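Local coordinates for xylose isomerase-like TIM barrel domain-containing protein (Parabacteroides distasonis, PDB 4KW2) that is of unknown function but adopts the xylose isomerase-like TIM barrel fold and may be an isomerase or a related enzyme, at residues Gly173-Ile178 and Val201-Asp206; Lys108-Ala113 and Ser135-Tyr140; Phe31-Leu36 and Tyr243-Ser248. All coordinates share one frame; numbering follows the deposited sequence.

Contact 1: residues Gly173-Ile178 and Val201-Asp206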
loop_
_atom_site.group_PDB
_atom_site.type_symbol
_atom_site.label_atom_id
_atom_site.label_comp_id
_atom_site.label_asym_id
_atom_site.label_seq_id
_atom_site.Cartn_x
_atom_site.Cartn_y
_atom_site.Cartn_z
ATOM N N GLY A 173 17.711 -4.151 -21.491
ATOM C CA GLY A 173 16.472 -4.920 -21.346
ATOM C C GLY A 173 15.468 -4.298 -20.390
ATOM O O GLY A 173 15.549 -3.108 -20.060
ATOM N N VAL A 174 14.530 -5.123 -19.932
ATOM C CA VAL A 174 13.401 -4.668 -19.131
ATOM C C VAL A 174 13.306 -5.395 -17.793
ATOM O O VAL A 174 13.434 -6.617 -17.724
ATOM C CB VAL A 174 12.084 -4.870 -19.908
ATOM C CG1 VAL A 174 10.880 -4.439 -19.080
ATOM C CG2 VAL A 174 12.137 -4.096 -21.215
ATOM N N CYS A 175 13.080 -4.623 -16.734
ATOM C CA CYS A 175 12.702 -5.158 -15.428
ATOM C C CYS A 175 11.187 -5.104 -15.344
ATOM O O CYS A 175 10.607 -4.029 -15.197
ATOM C CB CYS A 175 13.314 -4.328 -14.298
ATOM S SG CYS A 175 12.900 -4.897 -12.633
ATOM N N ALA A 176 10.549 -6.263 -15.454
ATOM C CA ALA A 176 9.089 -6.343 -15.488
ATOM C C ALA A 176 8.519 -6.556 -14.096
ATOM O O ALA A 176 8.958 -7.444 -13.374
ATOM C CB ALA A 176 8.657 -7.480 -16.397
ATOM N N ASP A 177 7.533 -5.744 -13.730
ATOM C CA ASP A 177 6.819 -5.912 -12.469
ATOM C C ASP A 177 5.661 -6.873 -12.650
ATOM O O ASP A 177 4.815 -6.676 -13.518
ATOM C CB ASP A 177 6.288 -4.571 -11.955
ATOM C CG ASP A 177 7.345 -3.759 -11.237
ATOM O OD1 ASP A 177 8.546 -4.105 -11.315
ATOM O OD2 ASP A 177 6.972 -2.764 -10.586
ATOM N N ILE A 178 5.640 -7.924 -11.840
ATOM C CA ILE A 178 4.504 -8.826 -11.789
ATOM C C ILE A 178 3.600 -8.270 -10.709
ATOM O O ILE A 178 3.934 -8.339 -9.522
ATOM C CB ILE A 178 4.923 -10.265 -11.448
ATOM C CG1 ILE A 178 6.019 -10.745 -12.409
ATOM C CG2 ILE A 178 3.718 -11.192 -11.471
ATOM C CD1 ILE A 178 5.716 -10.518 -13.874
ATOM N N VAL A 201 14.591 -9.268 -15.981
ATOM C CA VAL A 201 14.261 -9.407 -14.569
ATOM C C VAL A 201 12.751 -9.293 -14.364
ATOM O O VAL A 201 12.102 -8.440 -14.958
ATOM C CB VAL A 201 14.984 -8.335 -13.713
ATOM C CG1 VAL A 201 14.601 -8.448 -12.240
ATOM C CG2 VAL A 201 16.492 -8.452 -13.877
ATOM N N ALA A 202 12.202 -10.158 -13.518
ATOM C CA ALA A 202 10.814 -10.053 -13.098
ATOM C C ALA A 202 10.768 -9.791 -11.598
ATOM O O ALA A 202 11.243 -10.599 -10.813
ATOM C CB ALA A 202 10.063 -11.327 -13.437
ATOM N N HIS A 203 10.197 -8.654 -11.212
ATOM C CA HIS A 203 9.990 -8.317 -9.805
ATOM C C HIS A 203 8.676 -8.882 -9.298
ATOM O O HIS A 203 7.611 -8.492 -9.762
ATOM C CB HIS A 203 9.967 -6.801 -9.615
ATOM C CG HIS A 203 11.320 -6.185 -9.499
ATOM N ND1 HIS A 203 11.503 -4.863 -9.155
ATOM C CD2 HIS A 203 12.557 -6.708 -9.660
ATOM C CE1 HIS A 203 12.796 -4.596 -9.121
ATOM N NE2 HIS A 203 13.457 -5.698 -9.424
ATOM N N LEU A 204 8.759 -9.807 -8.351
ATOM C CA LEU A 204 7.600 -10.253 -7.587
ATOM C C LEU A 204 7.567 -9.482 -6.288
ATOM O O LEU A 204 8.445 -9.656 -5.440
ATOM C CB LEU A 204 7.690 -11.742 -7.268
ATOM C CG LEU A 204 6.969 -12.700 -8.201
ATOM C CD1 LEU A 204 7.391 -12.449 -9.641
ATOM C CD2 LEU A 204 7.274 -14.125 -7.769
ATOM N N LYS A 205 6.560 -8.629 -6.137
ATOM C CA LYS A 205 6.363 -7.853 -4.922
ATOM C C LYS A 205 5.328 -8.553 -4.046
ATOM O O LYS A 205 4.394 -9.164 -4.558
ATOM C CB LYS A 205 5.886 -6.447 -5.281
ATOM C CG LYS A 205 5.853 -5.467 -4.122
ATOM C CD LYS A 205 5.576 -4.053 -4.622
ATOM C CE LYS A 205 5.104 -3.130 -3.506
ATOM N NZ LYS A 205 6.111 -2.998 -2.417
ATOM N N ASP A 206 5.500 -8.457 -2.730
ATOM C CA ASP A 206 4.556 -9.014 -1.762
ATOM C C ASP A 206 4.184 -10.457 -2.084
ATOM O O ASP A 206 3.009 -10.803 -2.195
ATOM C CB ASP A 206 3.307 -8.132 -1.663
ATOM C CG ASP A 206 3.605 -6.786 -1.023
ATOM O OD1 ASP A 206 4.280 -6.761 0.033
ATOM O OD2 ASP A 206 3.172 -5.754 -1.578
#
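A176 N donates to V201 O over 2.7 Å, the shortest hydrogen bond between the strands, with an N-H...O angle of 157°. V201 O also takes a CA-H...O contact from C175. The ladder continues in parallel register: H203 N donates a hydrogen bond to A176 O at 2.8 Å, and I178 N reaches H203 O at 2.9 Å, while the V201 N to V174 O link is weak.

C175, V201, D177 and H203 share one face. C175 SG lies anti to its own nitrogen (chi1 180°), which sets the sulfur 3.4 Å from the H203 ring centroid, 11° off the normal: a sulfur-aromatic contact over the face. The D177 carboxylate crosses the same imidazole at a slant, with OD1 3.5 Å from H203 CB. H203 NE2 is hydrogen-bonded to E52 OE2, which, with the sulfur over its face, should restrict the ring's turning. Replacing H203 by an alanine is likely to leave E52 OE2 without this bond and C175 SG without its aromatic cover.

On the opposite face I178 and L204 run side by side, I178 CG1 meeting L204 CD1 at 3.5 Å. Strands 172-178 and 199-204 are parallel neighbours in the closed eight-stranded TIM barrel: I178 and L204 both touch F226 of helix 222-232, whereas on the inner face C175 and V201 touch A145 of strand 143-146 and H203 touches S240 of strand 238-241.

Contact 2: residues Lys108-Ala113 and Ser135-Tyr140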
loop_
_atom_site.group_PDB
_atom_site.type_symbol
_atom_site.label_atom_id
_atom_site.label_comp_id
_atom_site.label_asym_id
_atom_site.label_seq_id
_atom_site.Cartn_x
_atom_site.Cartn_y
_atom_site.Cartn_z
ATOM N N LYS A 108 29.905 5.638 -11.579
ATOM C CA LYS A 108 30.350 5.014 -10.329
ATOM C C LYS A 108 29.546 3.754 -9.980
ATOM O O LYS A 108 30.102 2.777 -9.481
ATOM C CB LYS A 108 30.262 6.010 -9.173
ATOM C CG LYS A 108 31.280 7.138 -9.223
ATOM C CD LYS A 108 30.941 8.196 -8.177
ATOM C CE LYS A 108 31.844 9.416 -8.261
ATOM N NZ LYS A 108 33.091 9.262 -7.470
ATOM N N PHE A 109 28.245 3.791 -10.250
ATOM C CA PHE A 109 27.344 2.665 -9.991
ATOM C C PHE A 109 27.687 1.439 -10.853
ATOM O O PHE A 109 27.784 0.319 -10.335
ATOM C CB PHE A 109 25.901 3.116 -10.221
ATOM C CG PHE A 109 24.882 2.012 -10.148
ATOM C CD1 PHE A 109 24.553 1.424 -8.937
ATOM C CD2 PHE A 109 24.209 1.597 -11.293
ATOM C CE1 PHE A 109 23.599 0.420 -8.875
ATOM C CE2 PHE A 109 23.252 0.603 -11.233
ATOM C CZ PHE A 109 22.946 0.013 -10.024
ATOM N N PHE A 110 27.882 1.657 -12.153
ATOM C CA PHE A 110 28.273 0.581 -13.069
ATOM C C PHE A 110 29.664 0.028 -12.762
ATOM O O PHE A 110 29.890 -1.174 -12.871
ATOM C CB PHE A 110 28.231 1.055 -14.525
ATOM C CG PHE A 110 26.883 0.908 -15.172
ATOM C CD1 PHE A 110 25.870 1.823 -14.916
ATOM C CD2 PHE A 110 26.629 -0.140 -16.040
ATOM C CE1 PHE A 110 24.628 1.691 -15.509
ATOM C CE2 PHE A 110 25.388 -0.279 -16.639
ATOM C CZ PHE A 110 24.386 0.638 -16.372
ATOM N N ALA A 111 30.599 0.905 -12.403
ATOM C CA ALA A 111 31.944 0.473 -12.009
ATOM C C ALA A 111 31.876 -0.418 -10.773
ATOM O O ALA A 111 32.538 -1.450 -10.708
ATOM C CB ALA A 111 32.839 1.675 -11.736
ATOM N N PHE A 112 31.068 -0.011 -9.800
ATOM C CA PHE A 112 30.887 -0.773 -8.567
ATOM C C PHE A 112 30.243 -2.136 -8.827
ATOM O O PHE A 112 30.730 -3.155 -8.352
ATOM C CB PHE A 112 30.038 0.017 -7.573
ATOM C CG PHE A 112 29.733 -0.736 -6.315
ATOM C CD1 PHE A 112 30.720 -0.950 -5.368
ATOM C CD2 PHE A 112 28.458 -1.238 -6.078
ATOM C CE1 PHE A 112 30.444 -1.645 -4.201
ATOM C CE2 PHE A 112 28.178 -1.938 -4.918
ATOM C CZ PHE A 112 29.173 -2.138 -3.975
ATOM N N ALA A 113 29.146 -2.143 -9.578
ATOM C CA ALA A 113 28.488 -3.389 -9.966
ATOM C C ALA A 113 29.483 -4.370 -10.580
ATOM O O ALA A 113 29.505 -5.548 -10.226
ATOM C CB ALA A 113 27.354 -3.111 -10.939
ATOM N N SER A 135 26.144 3.058 -23.117
ATOM C CA SER A 135 27.599 3.107 -23.265
ATOM C C SER A 135 28.288 2.434 -22.084
ATOM O O SER A 135 29.297 1.744 -22.249
ATOM C CB SER A 135 28.083 4.553 -23.378
ATOM O OG SER A 135 27.260 5.293 -24.259
ATOM N N LEU A 136 27.734 2.645 -20.892
ATOM C CA LEU A 136 28.255 2.028 -19.672
ATOM C C LEU A 136 28.014 0.516 -19.654
ATOM O O LEU A 136 28.896 -0.252 -19.260
ATOM C CB LEU A 136 27.633 2.679 -18.431
ATOM C CG LEU A 136 28.076 4.117 -18.140
ATOM C CD1 LEU A 136 27.159 4.766 -17.114
ATOM C CD2 LEU A 136 29.516 4.150 -17.656
ATOM N N ALA A 137 26.823 0.098 -20.079
ATOM C CA ALA A 137 26.503 -1.322 -20.214
ATOM C C ALA A 137 27.531 -2.026 -21.097
ATOM O O ALA A 137 28.027 -3.095 -20.739
ATOM C CB ALA A 137 25.106 -1.502 -20.788
ATOM N N LYS A 138 27.842 -1.419 -22.243
ATOM C CA LYS A 138 28.850 -1.957 -23.167
ATOM C C LYS A 138 30.233 -1.963 -22.523
ATOM O O LYS A 138 30.937 -2.968 -22.561
ATOM C CB LYS A 138 28.926 -1.129 -24.454
ATOM C CG LYS A 138 27.710 -1.188 -25.367
ATOM C CD LYS A 138 28.057 -0.605 -26.736
ATOM C CE LYS A 138 26.948 0.260 -27.315
ATOM N NZ LYS A 138 25.728 -0.524 -27.643
ATOM N N LYS A 139 30.607 -0.830 -21.935
ATOM C CA LYS A 139 31.933 -0.648 -21.339
ATOM C C LYS A 139 32.229 -1.659 -20.231
ATOM O O LYS A 139 33.374 -2.075 -20.070
ATOM C CB LYS A 139 32.069 0.781 -20.799
ATOM C CG LYS A 139 33.382 1.097 -20.091
ATOM C CD LYS A 139 33.430 2.569 -19.696
ATOM C CE LYS A 139 34.304 2.835 -18.476
ATOM N NZ LYS A 139 35.668 3.306 -18.832
ATOM N N TYR A 140 31.200 -2.047 -19.474
ATOM C CA TYR A 140 31.362 -2.984 -18.361
ATOM C C TYR A 140 30.722 -4.352 -18.614
ATOM O O TYR A 140 30.670 -5.180 -17.706
ATOM C CB TYR A 140 30.781 -2.381 -17.080
ATOM C CG TYR A 140 31.501 -1.139 -16.594
ATOM C CD1 TYR A 140 32.752 -1.224 -15.984
ATOM C CD2 TYR A 140 30.926 0.119 -16.731
ATOM C CE1 TYR A 140 33.408 -0.086 -15.533
ATOM C CE2 TYR A 140 31.573 1.257 -16.286
ATOM C CZ TYR A 140 32.812 1.152 -15.689
ATOM O OH TYR A 140 33.438 2.295 -15.247
#
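F110 lays one face of its ring over L136: CB of L136 stands 3.8 Å from the F110 ring centroid and only 14° off the normal, a CH-pi contact. The L136 chain turns its CG anti to the carbonyl carbon, and its CD1 then comes to 3.9 Å from F110 CD1. Farther round, F110 CE2 touches the backbone of A137, 3.7 Å from A137 N, obliquely.

One turn on from L136, Y140 has a similar torsion, CG anti to the carbonyl carbon at chi1 -64°. This carries its ring across the backbone of the partner helix, one face over A111, whose CA lies 4.2 Å from the Y140 centroid, and over F110 O nearer the rim. CD2 of Y140 meets F110 CB at 3.6 Å, and its OH ends 3.6 Å from A111 CB. L136 CD2 lies in the plane of the Y140 ring, at its edge. The small side chain of A111 is consistent with so close an approach of the ring to the main chain.

Helices 103-116 and 130-140 are successive in the outer layer of the TIM barrel, F110 also reaching V121 of strand 120-123; the segment axes run 10.1 Å apart, inclined by 26°. No hydrogen bond or ion pair joins the two segments: contacts are mainly of C-H groups and ring faces, with some backbone polar atoms against the rings, so cohesion probably rests largely on dispersion and fit.

Contact 3: residues Phe31-Leu36 and Tyr243-Ser248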
loop_
_atom_site.group_PDB
_atom_site.type_symbol
_atom_site.label_atom_id
_atom_site.label_comp_id
_atom_site.label_asym_id
_atom_site.label_seq_id
_atom_site.Cartn_x
_atom_site.Cartn_y
_atom_site.Cartn_z
ATOM N N PHE A 31 14.387 -7.417 3.664
ATOM C CA PHE A 31 14.927 -7.389 5.024
ATOM C C PHE A 31 15.698 -6.098 5.291
ATOM O O PHE A 31 16.758 -6.125 5.920
ATOM C CB PHE A 31 15.850 -8.596 5.230
ATOM C CG PHE A 31 15.157 -9.924 5.102
ATOM C CD1 PHE A 31 14.312 -10.376 6.107
ATOM C CD2 PHE A 31 15.362 -10.727 3.997
ATOM C CE1 PHE A 31 13.673 -11.598 6.001
ATOM C CE2 PHE A 31 14.731 -11.952 3.889
ATOM C CZ PHE A 31 13.885 -12.387 4.891
ATOM N N HIS A 32 15.164 -4.969 4.827
ATOM C CA HIS A 32 15.888 -3.696 4.910
ATOM C C HIS A 32 16.077 -3.209 6.344
ATOM O O HIS A 32 16.936 -2.360 6.594
ATOM C CB HIS A 32 15.230 -2.611 4.055
ATOM C CG HIS A 32 13.881 -2.182 4.538
ATOM N ND1 HIS A 32 12.712 -2.739 4.066
ATOM C CD2 HIS A 32 13.514 -1.237 5.435
ATOM C CE1 HIS A 32 11.682 -2.163 4.659
ATOM N NE2 HIS A 32 12.141 -1.247 5.493
ATOM N N ASN A 33 15.284 -3.751 7.273
ATOM C CA ASN A 33 15.390 -3.525 8.718
ATOM C C ASN A 33 16.542 -4.290 9.366
ATOM O O ASN A 33 16.823 -4.126 10.552
ATOM C CB ASN A 33 14.072 -3.925 9.416
ATOM C CG ASN A 33 13.689 -5.387 9.191
ATOM O OD1 ASN A 33 13.634 -5.865 8.058
ATOM N ND2 ASN A 33 13.395 -6.093 10.276
ATOM N N LEU A 34 17.166 -5.175 8.596
ATOM C CA LEU A 34 18.338 -5.915 9.045
ATOM C C LEU A 34 19.585 -5.381 8.331
ATOM O O LEU A 34 19.492 -4.555 7.417
ATOM C CB LEU A 34 18.166 -7.399 8.728
ATOM C CG LEU A 34 16.919 -8.094 9.279
ATOM C CD1 LEU A 34 16.948 -9.567 8.900
ATOM C CD2 LEU A 34 16.833 -7.939 10.786
ATOM N N THR A 35 20.752 -5.855 8.746
ATOM C CA THR A 35 21.979 -5.603 8.003
ATOM C C THR A 35 21.982 -6.481 6.748
ATOM O O THR A 35 21.206 -7.432 6.655
ATOM C CB THR A 35 23.231 -5.930 8.832
ATOM O OG1 THR A 35 23.290 -7.344 9.081
ATOM C CG2 THR A 35 23.242 -5.153 10.160
ATOM N N LEU A 36 22.854 -6.173 5.792
ATOM C CA LEU A 36 22.977 -6.998 4.592
ATOM C C LEU A 36 23.470 -8.410 4.921
ATOM O O LEU A 36 22.985 -9.378 4.339
ATOM C CB LEU A 36 23.886 -6.344 3.554
ATOM C CG LEU A 36 24.103 -7.137 2.256
ATOM C CD1 LEU A 36 22.797 -7.379 1.525
ATOM C CD2 LEU A 36 25.094 -6.432 1.348
ATOM N N TYR A 243 9.050 -9.897 -0.299
ATOM C CA TYR A 243 7.861 -10.134 0.502
ATOM C C TYR A 243 7.883 -9.313 1.776
ATOM O O TYR A 243 8.916 -8.770 2.160
ATOM C CB TYR A 243 7.677 -11.631 0.796
ATOM C CG TYR A 243 8.686 -12.283 1.728
ATOM C CD1 TYR A 243 9.855 -12.850 1.237
ATOM C CD2 TYR A 243 8.441 -12.380 3.095
ATOM C CE1 TYR A 243 10.761 -13.478 2.076
ATOM C CE2 TYR A 243 9.345 -13.002 3.946
ATOM C CZ TYR A 243 10.502 -13.552 3.428
ATOM O OH TYR A 243 11.393 -14.184 4.260
ATOM N N ASP A 244 6.724 -9.211 2.414
ATOM C CA ASP A 244 6.605 -8.515 3.682
ATOM C C ASP A 244 7.062 -9.454 4.788
ATOM O O ASP A 244 6.333 -10.374 5.160
ATOM C CB ASP A 244 5.155 -8.085 3.909
ATOM C CG ASP A 244 5.005 -7.103 5.054
ATOM O OD1 ASP A 244 5.846 -7.121 5.982
ATOM O OD2 ASP A 244 4.040 -6.309 5.020
ATOM N N ASP A 245 8.259 -9.217 5.323
ATOM C CA ASP A 245 8.846 -10.137 6.303
ATOM C C ASP A 245 8.234 -9.998 7.688
ATOM O O ASP A 245 8.570 -10.763 8.581
ATOM C CB ASP A 245 10.376 -10.001 6.378
ATOM C CG ASP A 245 10.832 -8.701 7.023
ATOM O OD1 ASP A 245 10.188 -7.655 6.797
ATOM O OD2 ASP A 245 11.852 -8.727 7.741
ATOM N N PHE A 246 7.346 -9.026 7.867
ATOM C CA PHE A 246 6.597 -8.913 9.109
ATOM C C PHE A 246 5.271 -9.679 9.045
ATOM O O PHE A 246 4.734 -10.073 10.082
ATOM C CB PHE A 246 6.363 -7.443 9.465
ATOM C CG PHE A 246 7.610 -6.722 9.911
ATOM C CD1 PHE A 246 7.978 -6.708 11.256
ATOM C CD2 PHE A 246 8.422 -6.060 8.990
ATOM C CE1 PHE A 246 9.123 -6.046 11.674
ATOM C CE2 PHE A 246 9.572 -5.398 9.403
ATOM C CZ PHE A 246 9.922 -5.391 10.747
ATOM N N LYS A 247 4.756 -9.894 7.836
ATOM C CA LYS A 247 3.496 -10.608 7.647
ATOM C C LYS A 247 3.685 -12.072 7.243
ATOM O O LYS A 247 2.770 -12.872 7.404
ATOM C CB LYS A 247 2.624 -9.901 6.603
ATOM C CG LYS A 247 2.103 -8.523 7.019
ATOM C CD LYS A 247 0.734 -8.237 6.399
ATOM C CE LYS A 247 0.638 -6.867 5.740
ATOM N NZ LYS A 247 0.565 -5.727 6.691
ATOM N N SER A 248 4.856 -12.421 6.716
ATOM C CA SER A 248 5.168 -13.806 6.352
ATOM C C SER A 248 6.435 -14.295 7.034
ATOM O O SER A 248 7.233 -13.505 7.529
ATOM C CB SER A 248 5.306 -13.948 4.837
ATOM O OG SER A 248 4.047 -14.186 4.232
#
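The CA atoms of F31 and D245 are the closest across the loops, 6.8 Å apart, where a type I turn from F31 to L34, closed by L34 N to F31 O at 2.9 Å, faces an irregular chain with helical torsions at D245 to K247. The F31 ring's CZ touches Y243 OH at 3.1 Å, the ring planes 87° apart in an oblique pairing. Its CD1 lies 3.4 Å from D245 OD2, the carboxylate standing at 90° to the ring plane. D245 takes the crowded position between its own N and carbonyl carbon (chi1 71°), which brings the carboxylate over to F31 and N33.

These loops follow the first and eighth strands of the TIM barrel, where it closes. Local motifs shape both: T35 is the N-cap of helix 36-46, and D244 OD1 accepts a hydrogen bond from F246 N at 3.1 Å in an Asx turn.

The CB of N33 is directed toward the facing loop, near D245 and F246; its amide orientation is uncertain. F31 is backed by helix 36-46, and F246 packs on F246 of the second subunit, whose K247 NZ pairs with D244 OD2. K247 NZ pairs likewise with D244 of the third.

Overall arrangement
Following the chain from the N terminus, residues 31-36 open contact 3 just after the first barrel strand. Contact 2 then opens and closes, 108-113 meeting 135-140 with strand 120-123 between them; it joins successive helices of the outer layer. Contact 1 follows in series, linking strands 172-178 and 199-204 of the barrel wall. The chain finally returns at 243-248, so contact 3 encloses both others and ties the loop after the eighth strand to that after the first. Contacts 1 and 2 stay about 8 Å apart at their nearest atoms, as do contacts 2 and 3, whereas contacts 1 and 3 touch, D206 OD1 lying 4.2 Å from D244 CB.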